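Uncharacterized protein MG027 (Mycoplasma genitalium, PDB 1Q8C) is of unknown function but has an all-helical fold resembling that of NusB proteins, which hints at a role in binding RNA or transcription factors. Local coordinates at residues Gln16-Val21 and Asn54-Leu59; Val22-Ser27 and Ala41-Tyr46; Asp99-Ala104 and Asp132-Gly137. All blocks are in the same frame, centred on the assembly; numbering follows the deposited sequence.

The three contacts tie the helices of one NusB-like, all-helical domain together. Helix 14-28 serves both interaction 1 and interaction 2, offering its first half to the start of helix 55-81 and its second half to helix 36-45. Along the chain interaction 2 falls between the two segments of interaction 1, and their centres lie about 10 Å apart, close enough for A20 to touch Y46 and for F43 to reach K58. Interaction 3 follows later in sequence, joining helix 100-116 to the end of helix 120-133, about 17 Å from either of the others between centres. Y134 links it back to I19 and E23, so helix 14-28 is packed by residues of all three contacts.

Interaction 1: residues Gln16-Val21 and Asn54-Leu59; sequences QRRIAV and NEWQKL. With NA (sodium ion), chain K.
The guanidinium of R17 carries the side-chain amide of N54 on one face, the two planes 19° apart and R17 NH1 3.2 Å from N54 ND2; since both are donors, this is stacking and not a hydrogen bond. The Q57 amide approaches the same guanidinium obliquely. These groups join two helices of the NusB-like fold, 14-28 and 55-81, whose short segments cross with axes 10.1 Å apart. Arginine suits position 17 because a long chain is needed to reach N54 across that spacing, and the bend at chi3 (74°) helps lay its planar end flat against the amide.

The W56 indole points its CH2 corner at one face of a second guanidinium, that of R18, with the planes nearly perpendicular and W56 CH2 3.8 Å from R18 NH2. R18 also forms a salt bridge with E112, which probably fixes its rotation, while H116 stacks on W56. Smaller residues complete the interface: the A20 methyl packs on the end of Q57, and V21 CG2 rests 4.1 Å from Q57 CB. Beyond the interface K58 O binds a sodium ion at 2.8 Å. Asparagine suits position 54 as an N-cap: N54 OD1 accepts from Q57 N at 3.1 Å, with an N-H...O angle of 163°.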
loop_
_atom_site.group_PDB
_atom_site.type_symbol
_atom_site.label_atom_id
_atom_site.label_comp_id
_atom_site.label_asym_id
_atom_site.label_seq_id
_atom_site.Cartn_x
_atom_site.Cartn_y
_atom_site.Cartn_z
ATOM N N GLN A 16 9.481 -5.607 7.457
ATOM C CA GLN A 16 8.492 -6.215 8.351
ATOM C C GLN A 16 7.389 -5.215 8.756
ATOM O O GLN A 16 6.223 -5.571 8.829
ATOM C CB GLN A 16 9.184 -6.786 9.587
ATOM C CG GLN A 16 10.037 -8.004 9.240
ATOM C CD GLN A 16 10.757 -8.571 10.417
ATOM O OE1 GLN A 16 10.529 -9.729 10.789
ATOM N NE2 GLN A 16 11.643 -7.779 11.009
ATOM N N ARG A 17 7.770 -3.962 8.989
ATOM C CA ARG A 17 6.827 -2.903 9.358
ATOM C C ARG A 17 5.877 -2.550 8.229
ATOM O O ARG A 17 4.707 -2.277 8.454
ATOM C CB ARG A 17 7.588 -1.645 9.726
ATOM C CG ARG A 17 8.796 -1.933 10.498
ATOM C CD ARG A 17 9.051 -0.969 11.534
ATOM N NE ARG A 17 8.122 -1.194 12.607
ATOM C CZ ARG A 17 8.422 -1.062 13.881
ATOM N NH1 ARG A 17 9.632 -0.703 14.233
ATOM N NH2 ARG A 17 7.490 -1.246 14.792
ATOM N N ARG A 18 6.407 -2.524 7.017
ATOM C CA ARG A 18 5.597 -2.386 5.829
ATOM C C ARG A 18 4.608 -3.550 5.697
ATOM O O ARG A 18 3.439 -3.331 5.417
ATOM C CB ARG A 18 6.513 -2.288 4.605
ATOM C CG ARG A 18 7.186 -0.938 4.433
ATOM C CD ARG A 18 8.008 -0.831 3.157
ATOM N NE ARG A 18 8.738 0.433 3.104
ATOM C CZ ARG A 18 10.019 0.611 3.444
ATOM N NH1 ARG A 18 10.784 -0.407 3.821
ATOM N NH2 ARG A 18 10.533 1.840 3.400
ATOM N N ILE A 19 5.056 -4.781 5.914
ATOM C CA ILE A 19 4.165 -5.958 5.844
ATOM C C ILE A 19 2.988 -5.812 6.820
ATOM O O ILE A 19 1.844 -6.092 6.472
ATOM C CB ILE A 19 4.965 -7.280 6.057
ATOM C CG1 ILE A 19 5.863 -7.561 4.835
ATOM C CG2 ILE A 19 4.039 -8.448 6.281
ATOM C CD1 ILE A 19 6.917 -8.680 5.015
ATOM N N ALA A 20 3.264 -5.315 8.027
ATOM C CA ALA A 20 2.218 -5.075 9.018
ATOM C C ALA A 20 1.141 -4.084 8.541
ATOM O O ALA A 20 -0.034 -4.258 8.831
ATOM C CB ALA A 20 2.835 -4.610 10.357
ATOM N N VAL A 21 1.527 -3.056 7.800
ATOM C CA VAL A 21 0.564 -2.098 7.271
ATOM C C VAL A 21 -0.250 -2.752 6.148
ATOM O O VAL A 21 -1.484 -2.664 6.103
ATOM C CB VAL A 21 1.296 -0.846 6.804
ATOM C CG1 VAL A 21 0.325 0.174 6.273
ATOM C CG2 VAL A 21 2.087 -0.245 7.991
ATOM N N ASN A 54 4.875 1.349 15.563
ATOM C CA ASN A 54 5.527 2.612 15.899
ATOM C C ASN A 54 4.904 3.790 15.162
ATOM O O ASN A 54 3.977 3.613 14.347
ATOM C CB ASN A 54 7.066 2.539 15.689
ATOM C CG ASN A 54 7.482 2.428 14.221
ATOM O OD1 ASN A 54 6.652 2.434 13.315
ATOM N ND2 ASN A 54 8.792 2.327 13.991
ATOM N N GLU A 55 5.377 4.992 15.468
ATOM C CA GLU A 55 4.831 6.195 14.851
ATOM C C GLU A 55 5.078 6.218 13.327
ATOM O O GLU A 55 4.247 6.718 12.598
ATOM C CB GLU A 55 5.360 7.452 15.547
ATOM C CG GLU A 55 4.848 7.654 16.997
ATOM C CD GLU A 55 3.328 7.784 17.093
ATOM O OE1 GLU A 55 2.772 7.565 18.191
ATOM O OE2 GLU A 55 2.675 8.101 16.068
ATOM N N TRP A 56 6.177 5.643 12.849
ATOM C CA TRP A 56 6.447 5.592 11.405
ATOM C C TRP A 56 5.276 4.893 10.654
ATOM O O TRP A 56 4.768 5.401 9.678
ATOM C CB TRP A 56 7.797 4.892 11.134
ATOM C CG TRP A 56 8.255 4.951 9.699
ATOM C CD1 TRP A 56 8.857 6.002 9.076
ATOM C CD2 TRP A 56 8.129 3.916 8.696
ATOM N NE1 TRP A 56 9.110 5.691 7.761
ATOM C CE2 TRP A 56 8.676 4.422 7.500
ATOM C CE3 TRP A 56 7.606 2.612 8.689
ATOM C CZ2 TRP A 56 8.718 3.683 6.324
ATOM C CZ3 TRP A 56 7.653 1.880 7.510
ATOM C CH2 TRP A 56 8.206 2.418 6.355
ATOM N N GLN A 57 4.841 3.743 11.151
ATOM C CA GLN A 57 3.747 2.960 10.570
ATOM C C GLN A 57 2.373 3.673 10.707
ATOM O O GLN A 57 1.541 3.620 9.810
ATOM C CB GLN A 57 3.668 1.601 11.278
ATOM C CG GLN A 57 4.793 0.634 10.967
ATOM C CD GLN A 57 4.757 -0.591 11.841
ATOM O OE1 GLN A 57 4.564 -1.692 11.357
ATOM N NE2 GLN A 57 4.933 -0.403 13.125
ATOM N N LYS A 58 2.156 4.297 11.858
ATOM C CA LYS A 58 0.935 5.041 12.159
ATOM C C LYS A 58 0.773 6.244 11.248
ATOM O O LYS A 58 -0.356 6.674 10.978
ATOM C CB LYS A 58 0.960 5.522 13.632
ATOM C CG LYS A 58 0.632 4.411 14.659
ATOM C CD LYS A 58 1.082 4.787 16.097
ATOM C CE LYS A 58 0.926 3.615 17.063
ATOM N NZ LYS A 58 1.177 3.957 18.519
ATOM N N LEU A 59 1.885 6.789 10.767
ATOM C CA LEU A 59 1.799 7.937 9.853
ATOM C C LEU A 59 1.384 7.453 8.455
ATOM O O LEU A 59 0.671 8.157 7.755
ATOM C CB LEU A 59 3.118 8.703 9.785
ATOM C CG LEU A 59 3.303 10.219 10.028
ATOM C CD1 LEU A 59 3.994 10.864 8.812
ATOM C CD2 LEU A 59 2.032 11.008 10.460
HETATM NA NA NA K . -2.665 6.205 12.414
HETATM O O HOH W 1 -2.979 4.738 14.387
#

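Interaction 2: residues Val22-Ser27 and Ala41-Tyr46; sequences VEFIFS and ADFLEY
F24 projects from helix 14-28 against F43 and Y46 of segment 41-46, which meet its face and its edge, forming an aromatic cluster where two helices of the NusB-like domain come together. This is the tightly packed part of the contact. One face of the F24 ring receives the edge of F43 in an edge-to-face pair, with centroids 4.7 Å apart and planes at 55°. F43 CD1 sits above the centre of the F24 ring, 3.6 Å from F24 CD2. F24 in turn directs an edge toward the face of Y46, at a centroid distance of 5.0 Å, and thus acts as face to one neighbour and edge to the other. Over the same Y46 face, F24 CB makes a CH-pi contact 4.1 Å from the ring centroid and 28° off its normal. The CG of F24 lies opposite the backbone N (chi1 176°), which carries the ring out toward helix 36-45. Phenylalanine suits this buried place because a flat, wholly apolar ring can use both face and rim; V61 of helix 55-81 touches both F24 and F43.

Two separate margins are looser and more polar. At one, D42 meets F24 mainly through carbon, with D42 CB 4.2 Å from F24 CZ, and its carboxylate turns to a salt bridge with K34. At the other, tyrosine is apt because its ring face receives the F24 edge while its polar end stays at the partly exposed border. R51 makes a cation-pi contact with this ring, and its hydroxyl lies beside E23, with Y46 OH 3.5 Å from E23 CB.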
loop_
_atom_site.group_PDB
_atom_site.type_symbol
_atom_site.label_atom_id
_atom_site.label_comp_id
_atom_site.label_asym_id
_atom_site.label_seq_id
_atom_site.Cartn_x
_atom_site.Cartn_y
_atom_site.Cartn_z
ATOM N N VAL A 22 0.442 -3.448 5.255
ATOM C CA VAL A 22 -0.212 -4.146 4.154
ATOM C C VAL A 22 -1.297 -5.113 4.648
ATOM O O VAL A 22 -2.426 -5.134 4.139
ATOM C CB VAL A 22 0.823 -4.922 3.329
ATOM C CG1 VAL A 22 0.132 -5.914 2.382
ATOM C CG2 VAL A 22 1.696 -3.955 2.523
ATOM N N GLU A 23 -0.960 -5.923 5.635
ATOM C CA GLU A 23 -1.904 -6.903 6.159
ATOM C C GLU A 23 -3.105 -6.186 6.768
ATOM O O GLU A 23 -4.237 -6.612 6.595
ATOM C CB GLU A 23 -1.247 -7.830 7.190
ATOM C CG GLU A 23 -1.308 -9.316 6.859
ATOM C CD GLU A 23 -2.532 -9.746 6.049
ATOM O OE1 GLU A 23 -3.477 -10.313 6.660
ATOM O OE2 GLU A 23 -2.544 -9.543 4.793
ATOM N N PHE A 24 -2.837 -5.075 7.445
ATOM C CA PHE A 24 -3.894 -4.257 8.042
ATOM C C PHE A 24 -4.867 -3.712 6.978
ATOM O O PHE A 24 -6.084 -3.899 7.067
ATOM C CB PHE A 24 -3.251 -3.109 8.814
ATOM C CG PHE A 24 -4.228 -2.148 9.384
ATOM C CD1 PHE A 24 -5.059 -2.509 10.423
ATOM C CD2 PHE A 24 -4.301 -0.852 8.883
ATOM C CE1 PHE A 24 -5.982 -1.586 10.943
ATOM C CE2 PHE A 24 -5.185 0.060 9.389
ATOM C CZ PHE A 24 -6.037 -0.311 10.424
ATOM N N ILE A 25 -4.304 -3.043 5.973
ATOM C CA ILE A 25 -5.064 -2.445 4.890
ATOM C C ILE A 25 -5.898 -3.568 4.260
ATOM O O ILE A 25 -7.107 -3.435 4.114
ATOM C CB ILE A 25 -4.120 -1.802 3.838
ATOM C CG1 ILE A 25 -3.415 -0.564 4.401
ATOM C CG2 ILE A 25 -4.914 -1.420 2.606
ATOM C CD1 ILE A 25 -2.278 -0.047 3.534
ATOM N N PHE A 26 -5.246 -4.689 3.953
ATOM C CA PHE A 26 -5.891 -5.862 3.362
ATOM C C PHE A 26 -7.161 -6.276 4.092
ATOM O O PHE A 26 -8.165 -6.589 3.448
ATOM C CB PHE A 26 -4.945 -7.077 3.361
ATOM C CG PHE A 26 -5.555 -8.316 2.774
ATOM C CD1 PHE A 26 -6.077 -8.297 1.494
ATOM C CD2 PHE A 26 -5.602 -9.507 3.497
ATOM C CE1 PHE A 26 -6.642 -9.437 0.930
ATOM C CE2 PHE A 26 -6.159 -10.656 2.947
ATOM C CZ PHE A 26 -6.682 -10.623 1.654
ATOM N N SER A 27 -7.087 -6.307 5.427
ATOM C CA SER A 27 -8.188 -6.763 6.269
ATOM C C SER A 27 -9.357 -5.800 6.228
ATOM O O SER A 27 -10.490 -6.200 6.496
ATOM C CB SER A 27 -7.731 -6.954 7.723
ATOM O OG SER A 27 -7.404 -5.706 8.347
ATOM N N ALA A 41 -7.867 4.549 14.749
ATOM C CA ALA A 41 -8.105 3.864 16.041
ATOM C C ALA A 41 -8.134 2.326 15.932
ATOM O O ALA A 41 -7.706 1.641 16.871
ATOM C CB ALA A 41 -9.361 4.358 16.707
ATOM N N ASP A 42 -8.616 1.784 14.803
ATOM C CA ASP A 42 -8.591 0.330 14.533
ATOM C C ASP A 42 -7.126 -0.167 14.481
ATOM O O ASP A 42 -6.820 -1.262 14.941
ATOM C CB ASP A 42 -9.249 -0.008 13.168
ATOM C CG ASP A 42 -10.788 0.093 13.175
ATOM O OD1 ASP A 42 -11.393 0.553 14.162
ATOM O OD2 ASP A 42 -11.464 -0.291 12.204
ATOM N N PHE A 43 -6.250 0.647 13.894
ATOM C CA PHE A 43 -4.812 0.365 13.830
ATOM C C PHE A 43 -4.207 0.229 15.205
ATOM O O PHE A 43 -3.378 -0.630 15.403
ATOM C CB PHE A 43 -4.031 1.446 13.069
ATOM C CG PHE A 43 -2.644 0.993 12.589
ATOM C CD1 PHE A 43 -2.478 -0.220 11.917
ATOM C CD2 PHE A 43 -1.534 1.806 12.773
ATOM C CE1 PHE A 43 -1.227 -0.613 11.452
ATOM C CE2 PHE A 43 -0.278 1.425 12.307
ATOM C CZ PHE A 43 -0.123 0.221 11.635
ATOM N N LEU A 44 -4.614 1.061 16.159
ATOM C CA LEU A 44 -4.158 0.888 17.526
ATOM C C LEU A 44 -4.562 -0.459 18.140
ATOM O O LEU A 44 -3.738 -1.074 18.831
ATOM C CB LEU A 44 -4.656 2.004 18.438
ATOM C CG LEU A 44 -4.356 3.450 18.048
ATOM C CD1 LEU A 44 -4.602 4.335 19.252
ATOM C CD2 LEU A 44 -2.933 3.612 17.516
ATOM N N GLU A 45 -5.804 -0.912 17.910
ATOM C CA GLU A 45 -6.284 -2.206 18.442
ATOM C C GLU A 45 -5.642 -3.406 17.749
ATOM O O GLU A 45 -5.743 -4.542 18.234
ATOM C CB GLU A 45 -7.789 -2.347 18.281
ATOM C CG GLU A 45 -8.604 -1.376 19.113
ATOM C CD GLU A 45 -9.951 -1.952 19.455
ATOM O OE1 GLU A 45 -10.881 -1.704 18.667
ATOM O OE2 GLU A 45 -10.071 -2.662 20.490
ATOM N N TYR A 46 -5.037 -3.132 16.597
ATOM C CA TYR A 46 -4.340 -4.111 15.764
ATOM C C TYR A 46 -2.939 -4.451 16.317
ATOM O O TYR A 46 -2.324 -5.416 15.892
ATOM C CB TYR A 46 -4.157 -3.480 14.385
ATOM C CG TYR A 46 -3.628 -4.390 13.317
ATOM C CD1 TYR A 46 -4.368 -5.477 12.898
ATOM C CD2 TYR A 46 -2.410 -4.126 12.689
ATOM C CE1 TYR A 46 -3.914 -6.285 11.912
ATOM C CE2 TYR A 46 -1.938 -4.943 11.704
ATOM C CZ TYR A 46 -2.703 -6.022 11.322
ATOM O OH TYR A 46 -2.277 -6.879 10.343
#

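Interaction 3: residues Asp99-Ala104 and Asp132-Gly137; sequences DLLTTA and DHYSQG
Apolar packing carries most of this contact, in which L101, in the first turn of helix 100-116, meets Y134 and Q136 where helix 120-133 ends in a Schellman motif. L101 CD1 makes a CH-pi contact over the centre of the Y134 ring, 4.0 Å from the centroid and 12° off the normal. The companion methyl, L101 CD2, lies 3.6 Å from Y134 CB and also touches Q136 CG. A branched leucine suits this spot because one methyl can cover the ring face while the other packs on both Y134 CB and Q136 CG. The side chain swings clear of its own backbone N (chi1 179°) to reach the tyrosine. The opposite face of that ring holds H133 ND1, and I19 and E23 of helix 14-28 also touch Y134.

The polar interactions serve mainly to shape the two helix ends. S135 occupies the C-prime position with positive phi, its N bonding to D132 O, while Q136 N closes the motif onto the last turn of helix 120-133. Q136 then folds at chi2 toward the start of the other helix. There D99 O accepts from both T103 N and T103 OG1, which arrive from opposite faces of the carbonyl plane. Aspartate is well placed as the N-cap: D99 OD2 accepts from T102 N at 2.6 Å, with an angle of 171°.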
loop_
_atom_site.group_PDB
_atom_site.type_symbol
_atom_site.label_atom_id
_atom_site.label_comp_id
_atom_site.label_asym_id
_atom_site.label_seq_id
_atom_site.Cartn_x
_atom_site.Cartn_y
_atom_site.Cartn_z
ATOM N N ASP A 99 -5.883 -8.071 -7.777
ATOM C CA ASP A 99 -6.483 -8.695 -6.586
ATOM C C ASP A 99 -6.418 -7.745 -5.378
ATOM O O ASP A 99 -5.832 -6.670 -5.464
ATOM C CB ASP A 99 -5.851 -10.076 -6.305
ATOM C CG ASP A 99 -5.231 -10.176 -4.934
ATOM O OD1 ASP A 99 -5.647 -11.047 -4.122
ATOM O OD2 ASP A 99 -4.325 -9.404 -4.592
ATOM N N LEU A 100 -7.047 -8.126 -4.272
ATOM C CA LEU A 100 -7.100 -7.253 -3.102
ATOM C C LEU A 100 -5.820 -7.202 -2.281
ATOM O O LEU A 100 -5.547 -6.196 -1.643
ATOM C CB LEU A 100 -8.271 -7.631 -2.199
ATOM C CG LEU A 100 -9.605 -7.010 -2.632
ATOM C CD1 LEU A 100 -10.668 -7.260 -1.565
ATOM C CD2 LEU A 100 -9.454 -5.506 -2.900
ATOM N N LEU A 101 -5.055 -8.283 -2.248
ATOM C CA LEU A 101 -3.756 -8.236 -1.600
ATOM C C LEU A 101 -2.837 -7.345 -2.409
ATOM O O LEU A 101 -2.155 -6.513 -1.848
ATOM C CB LEU A 101 -3.151 -9.631 -1.440
ATOM C CG LEU A 101 -1.763 -9.779 -0.800
ATOM C CD1 LEU A 101 -1.671 -9.080 0.545
ATOM C CD2 LEU A 101 -1.477 -11.259 -0.628
ATOM N N THR A 102 -2.836 -7.498 -3.728
ATOM C CA THR A 102 -1.991 -6.666 -4.588
ATOM C C THR A 102 -2.426 -5.219 -4.495
ATOM O O THR A 102 -1.591 -4.321 -4.537
ATOM C CB THR A 102 -2.040 -7.100 -6.066
ATOM O OG1 THR A 102 -3.343 -6.829 -6.606
ATOM C CG2 THR A 102 -1.833 -8.603 -6.219
ATOM N N THR A 103 -3.728 -4.995 -4.351
ATOM C CA THR A 103 -4.245 -3.648 -4.122
ATOM C C THR A 103 -3.716 -3.103 -2.782
ATOM O O THR A 103 -3.281 -1.973 -2.710
ATOM C CB THR A 103 -5.808 -3.608 -4.145
ATOM O OG1 THR A 103 -6.309 -4.026 -5.422
ATOM C CG2 THR A 103 -6.321 -2.183 -4.019
ATOM N N ALA A 104 -3.732 -3.921 -1.731
ATOM C CA ALA A 104 -3.311 -3.476 -0.396
ATOM C C ALA A 104 -1.833 -3.097 -0.402
ATOM O O ALA A 104 -1.421 -2.147 0.262
ATOM C CB ALA A 104 -3.587 -4.578 0.646
ATOM N N ASP A 132 6.558 -11.226 -3.050
ATOM C CA ASP A 132 7.253 -12.506 -2.901
ATOM C C ASP A 132 6.935 -13.150 -1.556
ATOM O O ASP A 132 6.763 -14.371 -1.464
ATOM C CB ASP A 132 8.768 -12.308 -2.986
ATOM C CG ASP A 132 9.268 -12.139 -4.412
ATOM O OD1 ASP A 132 8.474 -12.323 -5.358
ATOM O OD2 ASP A 132 10.458 -11.832 -4.657
ATOM N N HIS A 133 6.883 -12.319 -0.515
ATOM C CA HIS A 133 6.583 -12.770 0.837
ATOM C C HIS A 133 5.227 -13.459 0.897
ATOM O O HIS A 133 5.065 -14.442 1.615
ATOM C CB HIS A 133 6.639 -11.598 1.828
ATOM C CG HIS A 133 6.104 -11.932 3.181
ATOM N ND1 HIS A 133 4.757 -11.930 3.467
ATOM C CD2 HIS A 133 6.731 -12.293 4.327
ATOM C CE1 HIS A 133 4.575 -12.275 4.727
ATOM N NE2 HIS A 133 5.756 -12.495 5.274
ATOM N N TYR A 134 4.269 -12.947 0.127
ATOM C CA TYR A 134 2.918 -13.501 0.064
ATOM C C TYR A 134 2.779 -14.461 -1.133
ATOM O O TYR A 134 1.666 -14.807 -1.550
ATOM C CB TYR A 134 1.898 -12.363 -0.045
ATOM C CG TYR A 134 1.665 -11.578 1.231
ATOM C CD1 TYR A 134 2.063 -10.249 1.336
ATOM C CD2 TYR A 134 1.004 -12.153 2.321
ATOM C CE1 TYR A 134 1.834 -9.511 2.494
ATOM C CE2 TYR A 134 0.770 -11.423 3.485
ATOM C CZ TYR A 134 1.190 -10.104 3.561
ATOM O OH TYR A 134 0.974 -9.367 4.697
ATOM N N SER A 135 3.919 -14.901 -1.662
ATOM C CA SER A 135 3.982 -15.748 -2.846
ATOM C C SER A 135 2.833 -15.459 -3.790
ATOM O O SER A 135 2.049 -16.346 -4.125
ATOM C CB SER A 135 3.969 -17.220 -2.451
ATOM O OG SER A 135 2.712 -17.574 -1.894
ATOM N N GLN A 136 2.726 -14.197 -4.191
ATOM C CA GLN A 136 1.703 -13.787 -5.129
ATOM C C GLN A 136 2.236 -14.086 -6.525
ATOM O O GLN A 136 1.576 -14.791 -7.323
ATOM C CB GLN A 136 1.354 -12.318 -4.935
ATOM C CG GLN A 136 0.350 -12.101 -3.791
ATOM C CD GLN A 136 -1.097 -12.271 -4.241
ATOM O OE1 GLN A 136 -1.640 -11.416 -4.956
ATOM N NE2 GLN A 136 -1.720 -13.373 -3.830
ATOM N N GLY A 137 3.457 -13.622 -6.801
ATOM C CA GLY A 137 4.077 -13.860 -8.100
ATOM C C GLY A 137 3.246 -13.198 -9.189
ATOM O O GLY A 137 3.120 -13.712 -10.300
#